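Local coordinates for surface glycoprotein (Trypanosoma brucei, PDB 5KLH) that is a transmembrane surface antigen expressed in the parasite's insect stage, whose bilobed ectodomain, described here, may act as a sensor, at residues A[38-43]-A[54-59]; A[157-162]-A[199-204]; A[27-32]-A[77-82]; A[177-182]-A[208-213]; A[13-18]-A[48-53]. One frame throughout, in Å; residues are numbered along the deposited sequence.

In the fold
All five contacts lie in the bilobed ectodomain, and four reach one mixed sheet. Contact 1 is the hairpin of strands 36-47 and 51-63; contact 2, centred about 10 Å away, continues the sheet because strand 197-204 pairs with strand 51-63 and, in parallel, with strand 145-164. Contact 3 adds strands 31-33 and 72-79, and contact 1 is nested inside the loop it closes. Contacts 4 and 5, centres about 14 Å apart, bring in helices 208-215 and 12-20, which touch each other. Along the chain contact 5 crosses contacts 1 and 3, and contact 4 crosses contact 2. Contacts 3 and 5 stand farthest apart, about 27 Å between centres; all five probably share one lobe.

Contact 1 (A[38-43]-A[54-59])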
# COMPACT_ATOMS: atom_id res chain seq x y z
N ALA A 38 -13.61 11.56 -13.33
CA ALA A 38 -13.02 11.67 -11.99
C ALA A 38 -13.69 12.75 -11.15
O ALA A 38 -14.23 13.72 -11.68
CB ALA A 38 -11.54 11.96 -12.10
N THR A 39 -13.61 12.60 -9.83
CA THR A 39 -14.17 13.57 -8.92
C THR A 39 -13.13 13.88 -7.87
O THR A 39 -12.63 12.97 -7.23
CB THR A 39 -15.45 13.04 -8.24
OG1 THR A 39 -16.40 12.65 -9.25
CG2 THR A 39 -16.06 14.10 -7.34
N VAL A 40 -12.80 15.16 -7.69
CA VAL A 40 -11.91 15.55 -6.62
C VAL A 40 -12.63 15.46 -5.28
O VAL A 40 -13.72 16.02 -5.12
CB VAL A 40 -11.38 16.99 -6.83
CG1 VAL A 40 -10.51 17.43 -5.65
CG2 VAL A 40 -10.60 17.06 -8.11
N ARG A 41 -12.01 14.77 -4.33
CA ARG A 41 -12.60 14.51 -3.03
C ARG A 41 -11.76 15.13 -1.94
O ARG A 41 -10.54 14.97 -1.92
CB ARG A 41 -12.70 13.00 -2.77
CG ARG A 41 -13.59 12.22 -3.71
CD ARG A 41 -15.04 12.40 -3.37
NE ARG A 41 -15.93 11.63 -4.24
CZ ARG A 41 -17.24 11.83 -4.28
NH1 ARG A 41 -17.78 12.76 -3.50
NH2 ARG A 41 -18.02 11.12 -5.09
N ARG A 42 -12.42 15.83 -1.02
CA ARG A 42 -11.73 16.37 0.14
C ARG A 42 -12.17 15.60 1.38
O ARG A 42 -13.34 15.65 1.77
CB ARG A 42 -12.02 17.87 0.26
CG ARG A 42 -11.47 18.68 -0.91
CD ARG A 42 -12.25 19.98 -1.16
NE ARG A 42 -13.33 19.83 -2.14
CZ ARG A 42 -14.63 19.93 -1.87
NH1 ARG A 42 -15.52 19.77 -2.84
NH2 ARG A 42 -15.04 20.19 -0.64
N GLN A 43 -11.23 14.87 1.99
CA GLN A 43 -11.52 14.07 3.17
C GLN A 43 -10.79 14.66 4.37
O GLN A 43 -9.90 15.52 4.22
CB GLN A 43 -11.11 12.60 2.96
CG GLN A 43 -9.58 12.37 2.77
CD GLN A 43 -9.19 10.90 2.55
OE1 GLN A 43 -10.02 10.00 2.71
NE2 GLN A 43 -7.90 10.66 2.20
N PRO A 54 -6.62 17.78 6.68
CA PRO A 54 -7.12 17.69 5.30
C PRO A 54 -6.34 16.71 4.44
O PRO A 54 -5.14 16.51 4.63
CB PRO A 54 -6.96 19.11 4.77
CG PRO A 54 -5.85 19.68 5.56
CD PRO A 54 -5.95 19.06 6.94
N SER A 55 -7.04 16.12 3.48
CA SER A 55 -6.44 15.19 2.53
C SER A 55 -7.28 15.32 1.28
O SER A 55 -8.50 15.44 1.37
CB SER A 55 -6.44 13.75 3.08
OG SER A 55 -6.10 12.79 2.08
N VAL A 56 -6.64 15.32 0.12
CA VAL A 56 -7.35 15.58 -1.12
C VAL A 56 -6.89 14.59 -2.18
O VAL A 56 -5.69 14.41 -2.38
CB VAL A 56 -7.12 17.02 -1.63
CG1 VAL A 56 -7.87 17.22 -2.94
CG2 VAL A 56 -7.59 18.03 -0.60
N TYR A 57 -7.83 13.91 -2.83
CA TYR A 57 -7.48 13.00 -3.91
C TYR A 57 -8.51 13.13 -5.03
O TYR A 57 -9.57 13.71 -4.83
CB TYR A 57 -7.40 11.56 -3.39
CG TYR A 57 -8.66 11.05 -2.73
CD1 TYR A 57 -8.88 11.25 -1.37
CD2 TYR A 57 -9.62 10.35 -3.45
CE1 TYR A 57 -10.03 10.79 -0.76
CE2 TYR A 57 -10.76 9.88 -2.84
CZ TYR A 57 -10.96 10.11 -1.50
OH TYR A 57 -12.10 9.64 -0.89
N THR A 58 -8.20 12.61 -6.20
CA THR A 58 -9.23 12.51 -7.23
C THR A 58 -9.50 11.02 -7.50
O THR A 58 -8.59 10.19 -7.39
CB THR A 58 -8.83 13.28 -8.49
OG1 THR A 58 -9.96 13.40 -9.35
CG2 THR A 58 -7.70 12.58 -9.25
N GLU A 59 -10.75 10.69 -7.79
CA GLU A 59 -11.16 9.28 -7.82
C GLU A 59 -12.22 8.97 -8.85
O GLU A 59 -12.99 9.84 -9.24
CB GLU A 59 -11.69 8.84 -6.44
CG GLU A 59 -12.96 9.57 -5.97
CD GLU A 59 -14.26 8.98 -6.52
OE1 GLU A 59 -15.30 9.68 -6.48
OE2 GLU A 59 -14.25 7.81 -6.98
O HOH W 1 -15.71 9.92 -10.03
O HOH W 2 -17.52 9.18 -7.45
O HOH W 3 -10.83 7.74 1.18
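Arg41 and Tyr57 face each other as a hydrogen-bonded pair of an antiparallel beta hairpin, strand axes 4.5 Å apart at closest approach. Three such pairs, Thr39-Glu59, Arg41-Tyr57 and Gln43-Ser55, each exchange two backbone bonds; the straightest, Arg41 N to Tyr57 O, is 2.7 Å long. Among the charged groups, Arg41 makes a salt bridge to Glu59: NE meets OE1 at 3.0 Å, within the guanidinium plane but on the anti side of the carboxylate oxygen. NH2 adds a weak bond to the same oxygen, and a water joins the two groups again. On the same face, Arg41 CB sits over the Tyr57 ring, 3.8 Å from its centroid, a CH-pi contact. The ring's CE1 edge meets the Gln43 amide, the two planes being 67° apart. Gln43 CG lies between the backbone N and carbonyl carbon (chi1 64°) and the chain runs on extended, which carries NE2 to 2.8 Å from Ser55 OG in a nearly straight bond; Ser55 OG is also bonded to Asp207. On the face of Val40, Arg42, Val56 and Thr58, Val40 CG1 lies 3.8 Å from Val56 CG1, while Thr58 OG1 bonds Trp29 O. Strand 51-63 is flanked on its other edge by strand 197-204, where the Thr58 backbone is hydrogen-bonded to Leu202, and Phe209 of helix 208-215 touches Gln43 and Ser55.

Contact 2 (A[157-162]-A[199-204]); sequences KLYLVA and QVQLYS
Gln201 and Tyr159 pair within two parallel neighbours of the mixed sheet, strands 145-164 and 197-204, which run 30° apart and stay in register from Lys157-Gln199 to Ala162-Ser204. Five backbone bonds zip them together, all close to straight; Leu158 and Leu160 each donate one bond and accept one across the pair. The Gln201 side chain can be followed outward. Its CB leaves on the face shared with Lys157, Tyr159 and Tyr203, and CG stands anti to the carbonyl carbon (chi1 -58°) in a chain that continues extended through CD, which comes within 4.1 Å of Lys157 CD. At the end the amide divides its neighbours: NE2 lies 3.6 Å from Lys157 CD, against the aliphatic part of that lysine, whereas OE1 comes 3.8 Å from Tyr159 CE2, with amide and ring planes 67° apart. The same oxygen accepts a bond from Tyr203 OH, which fixes the amide's rotation. Tyr203 also stacks on Phe209 of helix 208-215. The face of Leu158, Leu160, Val200 and Leu202 is mainly aliphatic and buried: Leu160 CD1 lies 3.8 Å from Val200 CG1, and Leu202 CD1 reaches back to Leu160 CB, also at 3.8 Å. Val75, Val77 and Ile79 of strand 72-79 cover this side. Beside the Gln201 amide, Tyr159 CD2 and Tyr203 CE1 lie 4.0 Å apart.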
# COMPACT_ATOMS: atom_id res chain seq x y z
N LYS A 157 -9.47 -1.53 -4.31
CA LYS A 157 -9.14 -0.12 -4.25
C LYS A 157 -7.69 0.03 -4.69
O LYS A 157 -6.80 -0.56 -4.09
CB LYS A 157 -9.35 0.43 -2.83
CG LYS A 157 -9.33 1.94 -2.74
CD LYS A 157 -9.88 2.45 -1.39
CE LYS A 157 -11.25 1.85 -1.08
NZ LYS A 157 -11.77 2.31 0.25
N LEU A 158 -7.46 0.81 -5.75
CA LEU A 158 -6.13 1.02 -6.28
C LEU A 158 -5.70 2.43 -5.93
O LEU A 158 -6.40 3.38 -6.27
CB LEU A 158 -6.13 0.80 -7.79
CG LEU A 158 -4.80 1.04 -8.50
CD1 LEU A 158 -3.85 -0.08 -8.18
CD2 LEU A 158 -5.01 1.15 -10.00
N TYR A 159 -4.58 2.57 -5.22
CA TYR A 159 -4.06 3.88 -4.82
C TYR A 159 -2.88 4.29 -5.68
O TYR A 159 -1.89 3.55 -5.75
CB TYR A 159 -3.60 3.86 -3.36
CG TYR A 159 -4.65 3.47 -2.35
CD1 TYR A 159 -5.02 2.14 -2.17
CD2 TYR A 159 -5.23 4.43 -1.54
CE1 TYR A 159 -5.97 1.79 -1.23
CE2 TYR A 159 -6.18 4.08 -0.59
CZ TYR A 159 -6.53 2.76 -0.44
OH TYR A 159 -7.46 2.41 0.50
N LEU A 160 -2.96 5.46 -6.31
CA LEU A 160 -1.89 5.92 -7.18
C LEU A 160 -1.36 7.23 -6.64
O LEU A 160 -2.08 7.94 -5.94
CB LEU A 160 -2.40 6.10 -8.62
CG LEU A 160 -3.05 4.86 -9.24
CD1 LEU A 160 -3.66 5.17 -10.61
CD2 LEU A 160 -2.01 3.77 -9.38
N VAL A 161 -0.10 7.55 -6.96
CA VAL A 161 0.52 8.77 -6.45
C VAL A 161 1.21 9.57 -7.55
O VAL A 161 1.95 9.02 -8.37
CB VAL A 161 1.53 8.45 -5.31
CG1 VAL A 161 2.07 9.71 -4.67
CG2 VAL A 161 0.89 7.59 -4.24
N ALA A 162 0.93 10.87 -7.56
CA ALA A 162 1.63 11.80 -8.46
C ALA A 162 2.56 12.71 -7.68
O ALA A 162 2.25 13.12 -6.56
CB ALA A 162 0.63 12.64 -9.25
N GLN A 199 -12.24 0.90 -7.18
CA GLN A 199 -12.10 2.32 -6.90
C GLN A 199 -10.65 2.76 -7.05
O GLN A 199 -9.77 2.19 -6.42
CB GLN A 199 -12.58 2.64 -5.48
CG GLN A 199 -14.07 2.41 -5.25
CD GLN A 199 -14.52 2.80 -3.86
OE1 GLN A 199 -15.09 1.98 -3.12
NE2 GLN A 199 -14.29 4.05 -3.49
N VAL A 200 -10.43 3.77 -7.89
CA VAL A 200 -9.09 4.29 -8.13
C VAL A 200 -8.98 5.65 -7.47
O VAL A 200 -9.84 6.51 -7.70
CB VAL A 200 -8.79 4.41 -9.62
CG1 VAL A 200 -7.36 4.91 -9.82
CG2 VAL A 200 -8.99 3.08 -10.31
N GLN A 201 -7.96 5.83 -6.63
CA GLN A 201 -7.71 7.11 -5.98
C GLN A 201 -6.31 7.62 -6.29
O GLN A 201 -5.31 6.91 -6.08
CB GLN A 201 -7.90 6.99 -4.45
CG GLN A 201 -9.29 6.51 -4.05
CD GLN A 201 -9.49 6.39 -2.55
OE1 GLN A 201 -8.62 6.75 -1.76
NE2 GLN A 201 -10.65 5.87 -2.15
N LEU A 202 -6.22 8.86 -6.77
CA LEU A 202 -4.92 9.46 -7.07
C LEU A 202 -4.61 10.56 -6.05
O LEU A 202 -5.37 11.53 -5.92
CB LEU A 202 -4.89 10.01 -8.50
CG LEU A 202 -3.63 10.78 -8.92
CD1 LEU A 202 -2.44 9.84 -9.07
CD2 LEU A 202 -3.84 11.58 -10.20
N TYR A 203 -3.52 10.37 -5.31
CA TYR A 203 -3.01 11.33 -4.33
C TYR A 203 -1.81 12.07 -4.85
O TYR A 203 -1.12 11.60 -5.78
CB TYR A 203 -2.60 10.62 -3.03
CG TYR A 203 -3.76 10.08 -2.24
CD1 TYR A 203 -4.32 8.86 -2.56
CD2 TYR A 203 -4.30 10.81 -1.18
CE1 TYR A 203 -5.41 8.37 -1.84
CE2 TYR A 203 -5.37 10.33 -0.46
CZ TYR A 203 -5.93 9.11 -0.80
OH TYR A 203 -7.01 8.62 -0.09
N SER A 204 -1.52 13.22 -4.24
CA SER A 204 -0.22 13.85 -4.45
C SER A 204 0.74 13.34 -3.38
O SER A 204 0.31 12.95 -2.29
CB SER A 204 -0.32 15.38 -4.42
OG SER A 204 -0.63 15.87 -3.13

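Contact 3 (A[27-32]-A[77-82])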
# COMPACT_ATOMS: atom_id res chain seq x y z
N GLU A 27 -7.45 20.95 -6.67
CA GLU A 27 -8.83 21.25 -7.05
C GLU A 27 -9.01 21.15 -8.55
O GLU A 27 -10.12 20.91 -9.05
CB GLU A 27 -9.24 22.65 -6.57
CG GLU A 27 -9.07 22.85 -5.07
CD GLU A 27 -9.48 21.63 -4.24
OE1 GLU A 27 -10.64 21.19 -4.34
OE2 GLU A 27 -8.62 21.11 -3.49
N SER A 28 -7.91 21.29 -9.28
CA SER A 28 -7.93 21.20 -10.73
C SER A 28 -7.74 19.77 -11.24
O SER A 28 -7.59 19.56 -12.44
CB SER A 28 -6.85 22.10 -11.33
OG SER A 28 -7.07 23.45 -10.97
N TRP A 29 -7.76 18.79 -10.33
CA TRP A 29 -7.49 17.40 -10.74
C TRP A 29 -8.74 16.69 -11.28
O TRP A 29 -9.12 15.59 -10.85
CB TRP A 29 -6.88 16.62 -9.56
CG TRP A 29 -5.38 16.75 -9.46
CD1 TRP A 29 -4.59 17.68 -10.08
CD2 TRP A 29 -4.49 15.92 -8.70
NE1 TRP A 29 -3.27 17.47 -9.76
CE2 TRP A 29 -3.18 16.40 -8.92
CE3 TRP A 29 -4.67 14.81 -7.86
CZ2 TRP A 29 -2.06 15.82 -8.32
CZ3 TRP A 29 -3.56 14.23 -7.27
CH2 TRP A 29 -2.27 14.73 -7.50
N THR A 30 -9.39 17.36 -12.23
CA THR A 30 -10.52 16.78 -12.94
C THR A 30 -9.98 15.98 -14.12
O THR A 30 -8.81 16.14 -14.50
CB THR A 30 -11.46 17.85 -13.46
OG1 THR A 30 -10.66 18.84 -14.12
CG2 THR A 30 -12.22 18.49 -12.29
N GLY A 31 -10.83 15.16 -14.73
CA GLY A 31 -10.42 14.34 -15.85
C GLY A 31 -11.08 12.98 -15.80
O GLY A 31 -12.23 12.86 -15.35
N THR A 32 -10.38 11.95 -16.27
CA THR A 32 -10.94 10.60 -16.31
C THR A 32 -9.94 9.54 -15.88
O THR A 32 -8.73 9.72 -16.00
CB THR A 32 -11.45 10.22 -17.72
OG1 THR A 32 -10.42 10.46 -18.68
CG2 THR A 32 -12.69 11.01 -18.09
N VAL A 77 -4.73 6.90 -16.61
CA VAL A 77 -4.91 8.10 -15.82
C VAL A 77 -4.80 9.31 -16.74
O VAL A 77 -3.76 9.54 -17.34
CB VAL A 77 -3.86 8.17 -14.70
CG1 VAL A 77 -4.06 9.39 -13.83
CG2 VAL A 77 -3.89 6.89 -13.89
N ASN A 78 -5.90 10.04 -16.88
CA ASN A 78 -5.93 11.24 -17.71
C ASN A 78 -6.51 12.41 -16.91
O ASN A 78 -7.67 12.80 -17.08
CB ASN A 78 -6.73 10.99 -18.99
CG ASN A 78 -6.54 12.08 -20.03
OD1 ASN A 78 -5.78 13.04 -19.80
ND2 ASN A 78 -7.20 11.94 -21.17
N ILE A 79 -5.66 12.96 -16.04
CA ILE A 79 -6.07 13.96 -15.07
C ILE A 79 -5.39 15.27 -15.40
O ILE A 79 -4.18 15.31 -15.65
CB ILE A 79 -5.70 13.51 -13.65
CG1 ILE A 79 -6.48 12.23 -13.30
CG2 ILE A 79 -5.97 14.61 -12.63
CD1 ILE A 79 -8.00 12.47 -13.11
N ASN A 80 -6.18 16.34 -15.43
CA ASN A 80 -5.68 17.69 -15.66
C ASN A 80 -4.48 17.99 -14.76
O ASN A 80 -4.55 17.77 -13.55
CB ASN A 80 -6.82 18.70 -15.43
CG ASN A 80 -6.43 20.12 -15.74
OD1 ASN A 80 -5.86 20.40 -16.79
ND2 ASN A 80 -6.74 21.03 -14.82
N THR A 81 -3.39 18.44 -15.38
CA THR A 81 -2.11 18.81 -14.77
C THR A 81 -1.23 17.62 -14.37
O THR A 81 -0.12 17.81 -13.90
CB THR A 81 -2.27 19.76 -13.51
OG1 THR A 81 -2.71 19.02 -12.35
CG2 THR A 81 -3.23 20.91 -13.79
N VAL A 82 -1.71 16.39 -14.60
CA VAL A 82 -0.89 15.21 -14.35
C VAL A 82 -0.48 14.56 -15.68
O VAL A 82 -1.34 14.17 -16.47
CB VAL A 82 -1.65 14.16 -13.48
CG1 VAL A 82 -0.76 12.98 -13.14
CG2 VAL A 82 -2.15 14.81 -12.19
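The indole of Trp29 is met by a type II beta turn, Ile79 to Val82, with a different residue at each approach. Val82 CG2 lies over the five-membered ring, 4.0 Å from its centroid and 25° off the normal, a CH-pi contact. Thr81 OG1 comes to the edge, 3.1 Å from Trp29 NE1. Ile79 CG2 packs 3.8 Å from Trp29 CB, where the side chains cross at about a right angle. Trp29 itself centres an inverse gamma turn, so two tight turns face each other here. Asn80 joins them: its backbone N bonds Thr30 O at 2.8 Å, and with CG anti to the backbone N (chi1 -176°) its ND2 reaches Ser28 O at 2.9 Å, in plane and on a lone pair. Beyond the turns the chains become antiparallel strands, Thr32 and Asn78 exchanging two backbone bonds. Gly31 pairs with Ile79, and its CA lies 3.4 Å from Asn78 O, at backbone angles that call for glycine. Strand 31-33 lies between strand 72-79 and strand 36-47, where Gly31 bonds Ala38, while Trp29 reaches Leu202 of strand 197-204 and meets Tyr170 of strand 170-172 edge-to-face.

Contact 4 (A[177-182]-A[208-213]); sequences QSALYS and PFIALE
Glu213 accepts the backbone N-H of Tyr181 on its OE1, 2.9 Å away with an N-H...O angle of 156°, using the anti lone pair. Its CG, anti to the carbonyl carbon (chi1 -77°), rests 3.5 Å from Ala179 O, and the bend at chi2 turns the carboxylate so that OE1 meets Tyr181 N. The Ala179 carbonyl is buried here without a polar partner. Apolar contacts flank the bond: Ala179 CB lies 3.7 Å from Ile210 CG1, and Leu180 CD2 meets the edge of the Phe209 ring at CZ, also 3.7 Å away. A loop, 177-182, therefore lies against one side of helix 208-215, touching Phe209, Ile210 and Glu213, residues that one face of a helix brings together at spacings of one, three and four. Within the loop, an ST turn is formed in which Ser178 OG accepts the N-H of Leu180 at 3.0 Å; the same hydroxyl bonds Ser187 O. On the helix side, Glu213 N bonds Phe209 O, and Asp207 accepts the N-H of Phe209. Farther out, Tyr159 of strand 145-164 touches Ser178, Ala179 and Leu180, and the Phe209 ring stacks on Tyr203 of strand 197-204.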
# COMPACT_ATOMS: atom_id res chain seq x y z
N GLN A 177 4.61 3.87 -5.18
CA GLN A 177 3.83 3.11 -6.15
C GLN A 177 2.43 2.86 -5.60
O GLN A 177 1.57 2.32 -6.28
CB GLN A 177 4.52 1.78 -6.50
CG GLN A 177 5.77 1.92 -7.41
CD GLN A 177 7.08 1.72 -6.66
OE1 GLN A 177 7.11 1.72 -5.43
NE2 GLN A 177 8.16 1.53 -7.40
N SER A 178 2.24 3.21 -4.33
CA SER A 178 0.92 3.25 -3.71
C SER A 178 0.91 4.33 -2.65
O SER A 178 1.98 4.71 -2.13
CB SER A 178 0.56 1.89 -3.10
OG SER A 178 -0.67 1.97 -2.37
N ALA A 179 -0.28 4.83 -2.32
CA ALA A 179 -0.41 5.75 -1.19
C ALA A 179 -0.42 5.01 0.13
O ALA A 179 -0.22 5.63 1.18
CB ALA A 179 -1.68 6.60 -1.32
N LEU A 180 -0.69 3.70 0.10
CA LEU A 180 -0.71 2.91 1.33
C LEU A 180 0.66 2.35 1.71
O LEU A 180 1.38 1.85 0.86
CB LEU A 180 -1.69 1.73 1.20
CG LEU A 180 -3.19 1.94 1.16
CD1 LEU A 180 -3.84 0.57 1.12
CD2 LEU A 180 -3.64 2.68 2.41
N TYR A 181 1.01 2.42 2.99
CA TYR A 181 2.20 1.75 3.50
C TYR A 181 2.12 0.27 3.13
O TYR A 181 1.05 -0.32 3.27
CB TYR A 181 2.26 1.92 5.01
CG TYR A 181 3.54 1.48 5.68
CD1 TYR A 181 4.59 2.35 5.81
CD2 TYR A 181 3.66 0.21 6.22
CE1 TYR A 181 5.75 1.98 6.45
CE2 TYR A 181 4.82 -0.18 6.87
CZ TYR A 181 5.86 0.71 6.97
OH TYR A 181 7.02 0.34 7.60
N SER A 182 3.21 -0.36 2.67
CA SER A 182 4.54 0.24 2.58
C SER A 182 4.91 0.81 1.21
O SER A 182 6.09 0.84 0.85
CB SER A 182 5.59 -0.81 2.99
OG SER A 182 5.30 -2.06 2.37
N PRO A 208 -1.26 14.51 3.38
CA PRO A 208 -1.13 14.02 4.75
C PRO A 208 -1.53 12.55 4.91
O PRO A 208 -1.08 11.89 5.85
CB PRO A 208 -2.08 14.94 5.53
CG PRO A 208 -2.02 16.24 4.77
CD PRO A 208 -2.02 15.78 3.32
N PHE A 209 -2.37 12.04 4.01
CA PHE A 209 -2.70 10.62 4.06
C PHE A 209 -1.43 9.77 3.90
O PHE A 209 -1.22 8.79 4.63
CB PHE A 209 -3.73 10.27 2.97
CG PHE A 209 -4.14 8.81 2.92
CD1 PHE A 209 -3.44 7.91 2.15
CD2 PHE A 209 -5.24 8.37 3.63
CE1 PHE A 209 -3.80 6.58 2.10
CE2 PHE A 209 -5.61 7.03 3.58
CZ PHE A 209 -4.89 6.14 2.81
N ILE A 210 -0.59 10.15 2.94
CA ILE A 210 0.64 9.41 2.69
C ILE A 210 1.63 9.65 3.83
O ILE A 210 2.25 8.71 4.34
CB ILE A 210 1.25 9.80 1.34
CG1 ILE A 210 0.38 9.24 0.21
CG2 ILE A 210 2.69 9.31 1.24
CD1 ILE A 210 0.78 9.71 -1.18
N ALA A 211 1.76 10.91 4.27
CA ALA A 211 2.61 11.22 5.43
C ALA A 211 2.22 10.42 6.68
O ALA A 211 3.10 9.91 7.39
CB ALA A 211 2.59 12.70 5.71
N LEU A 212 0.92 10.32 6.96
CA LEU A 212 0.46 9.55 8.10
C LEU A 212 0.79 8.07 7.93
O LEU A 212 1.26 7.43 8.88
CB LEU A 212 -1.05 9.75 8.30
CG LEU A 212 -1.66 9.20 9.57
CD1 LEU A 212 -1.03 9.88 10.79
CD2 LEU A 212 -3.17 9.41 9.56
N GLU A 213 0.57 7.53 6.73
CA GLU A 213 0.88 6.14 6.44
C GLU A 213 2.35 5.88 6.72
O GLU A 213 2.71 4.87 7.32
CB GLU A 213 0.58 5.79 4.97
CG GLU A 213 -0.89 5.59 4.66
CD GLU A 213 -1.45 4.32 5.27
OE1 GLU A 213 -0.91 3.22 5.02
OE2 GLU A 213 -2.46 4.40 6.02
O HOH W 4 -1.03 0.24 5.11

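Contact 5 (A[13-18]-A[48-53])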
# COMPACT_ATOMS: atom_id res chain seq x y z
N ASN A 13 7.81 15.09 11.91
CA ASN A 13 7.84 14.92 10.45
C ASN A 13 6.43 15.01 9.87
O ASN A 13 6.21 15.67 8.85
CB ASN A 13 8.50 13.58 10.08
CG ASN A 13 8.53 13.33 8.58
OD1 ASN A 13 7.49 13.08 7.97
ND2 ASN A 13 9.72 13.36 7.99
N PHE A 14 5.48 14.34 10.51
CA PHE A 14 4.10 14.41 10.05
C PHE A 14 3.55 15.84 10.10
O PHE A 14 2.94 16.29 9.13
CB PHE A 14 3.21 13.48 10.86
CG PHE A 14 1.78 13.55 10.47
CD1 PHE A 14 1.37 13.11 9.21
CD2 PHE A 14 0.83 14.06 11.33
CE1 PHE A 14 0.05 13.18 8.83
CE2 PHE A 14 -0.50 14.13 10.95
CZ PHE A 14 -0.88 13.69 9.70
N LYS A 15 3.76 16.54 11.22
CA LYS A 15 3.29 17.92 11.35
C LYS A 15 3.88 18.83 10.27
O LYS A 15 3.19 19.70 9.74
CB LYS A 15 3.62 18.48 12.74
CG LYS A 15 2.77 17.88 13.84
CD LYS A 15 3.29 18.21 15.26
CE LYS A 15 3.34 19.70 15.52
NZ LYS A 15 3.79 19.99 16.91
N LYS A 16 5.14 18.61 9.94
CA LYS A 16 5.76 19.44 8.94
C LYS A 16 5.12 19.20 7.57
O LYS A 16 4.93 20.14 6.81
CB LYS A 16 7.28 19.20 8.92
CG LYS A 16 7.96 19.84 10.13
CD LYS A 16 9.43 19.46 10.26
CE LYS A 16 10.13 20.35 11.28
NZ LYS A 16 11.49 19.84 11.62
N ALA A 17 4.77 17.95 7.29
CA ALA A 17 4.10 17.61 6.04
C ALA A 17 2.73 18.26 5.96
O ALA A 17 2.32 18.76 4.91
CB ALA A 17 3.98 16.08 5.90
N VAL A 18 2.01 18.26 7.08
CA VAL A 18 0.69 18.86 7.13
C VAL A 18 0.79 20.37 6.85
O VAL A 18 0.01 20.92 6.08
CB VAL A 18 0.04 18.60 8.49
CG1 VAL A 18 -1.24 19.41 8.65
CG2 VAL A 18 -0.26 17.12 8.64
N ALA A 48 -5.14 11.46 16.59
CA ALA A 48 -5.18 11.72 18.02
C ALA A 48 -4.13 12.75 18.43
O ALA A 48 -2.93 12.58 18.15
CB ALA A 48 -4.99 10.44 18.80
N GLY A 49 -4.58 13.83 19.06
CA GLY A 49 -3.67 14.85 19.53
C GLY A 49 -3.40 15.94 18.52
O GLY A 49 -2.91 17.01 18.88
N LEU A 50 -3.75 15.69 17.26
CA LEU A 50 -3.47 16.66 16.21
C LEU A 50 -4.75 17.12 15.51
O LEU A 50 -4.72 18.10 14.77
CB LEU A 50 -2.49 16.07 15.18
CG LEU A 50 -1.09 15.75 15.71
CD1 LEU A 50 -0.22 15.14 14.61
CD2 LEU A 50 -0.43 16.99 16.27
N GLY A 51 -5.85 16.40 15.74
CA GLY A 51 -7.16 16.83 15.26
C GLY A 51 -7.48 16.41 13.84
O GLY A 51 -6.94 15.41 13.35
N SER A 52 -8.35 17.17 13.19
CA SER A 52 -8.77 16.86 11.82
C SER A 52 -7.79 17.42 10.80
O SER A 52 -7.45 18.61 10.85
CB SER A 52 -10.18 17.40 11.57
OG SER A 52 -11.14 16.64 12.30
N ILE A 53 -7.34 16.57 9.88
CA ILE A 53 -6.27 16.89 8.94
C ILE A 53 -6.77 16.74 7.51
O ILE A 53 -7.31 15.69 7.18
CB ILE A 53 -5.06 15.94 9.13
CG1 ILE A 53 -4.64 15.85 10.61
CG2 ILE A 53 -3.90 16.34 8.22
CD1 ILE A 53 -4.11 17.13 11.17
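Leu50 pushes its CD1 methyl against the rim of the Phe14 ring, 3.6 Å from Phe14 CD2 and close to the ring plane, the two side chains sliding past each other in opposite directions. The leucine fork straddles the helix surface between two residues: while CD1 takes the aromatic edge, Leu50 CD2 lies across the methylene part of Lys15, 4.0 Å from its CD. Thus the bump offered by Leu50 fills the groove between Phe14 and Lys15, neighbours in sequence on helix 12-20. One turn further along, the CG2 methyl of Ile53 is the next bump. It is seated against the two methyls of Val18, 3.7 Å from Val18 CG2 and 4.1 Å from Val18 CG1. With this methyl anti to its backbone N, Ile53 directs it at the helix, and it also comes within 4.3 Å of Phe14 CZ. Val18 CG2 additionally lies 3.6 Å above the plane of the Phe14 ring, offset toward the rim, so the ring has a helix neighbour over one face and Leu50 of the turn at its edge. The match is wholly through side chains: the nearest CA atoms, Val18 and Ile53, are 7.5 Å apart. Behind Phe14, Ala211 and Leu212 of helix 208-215 close in, and Val47 of strand 36-47 touches both Phe14 and Ile53. Leu50 and Gly51, opposite Val47, form a classic beta bulge at the start of strand 51-63, and the whole is a helix packed by apolar side chains onto the turn end of a beta hairpin.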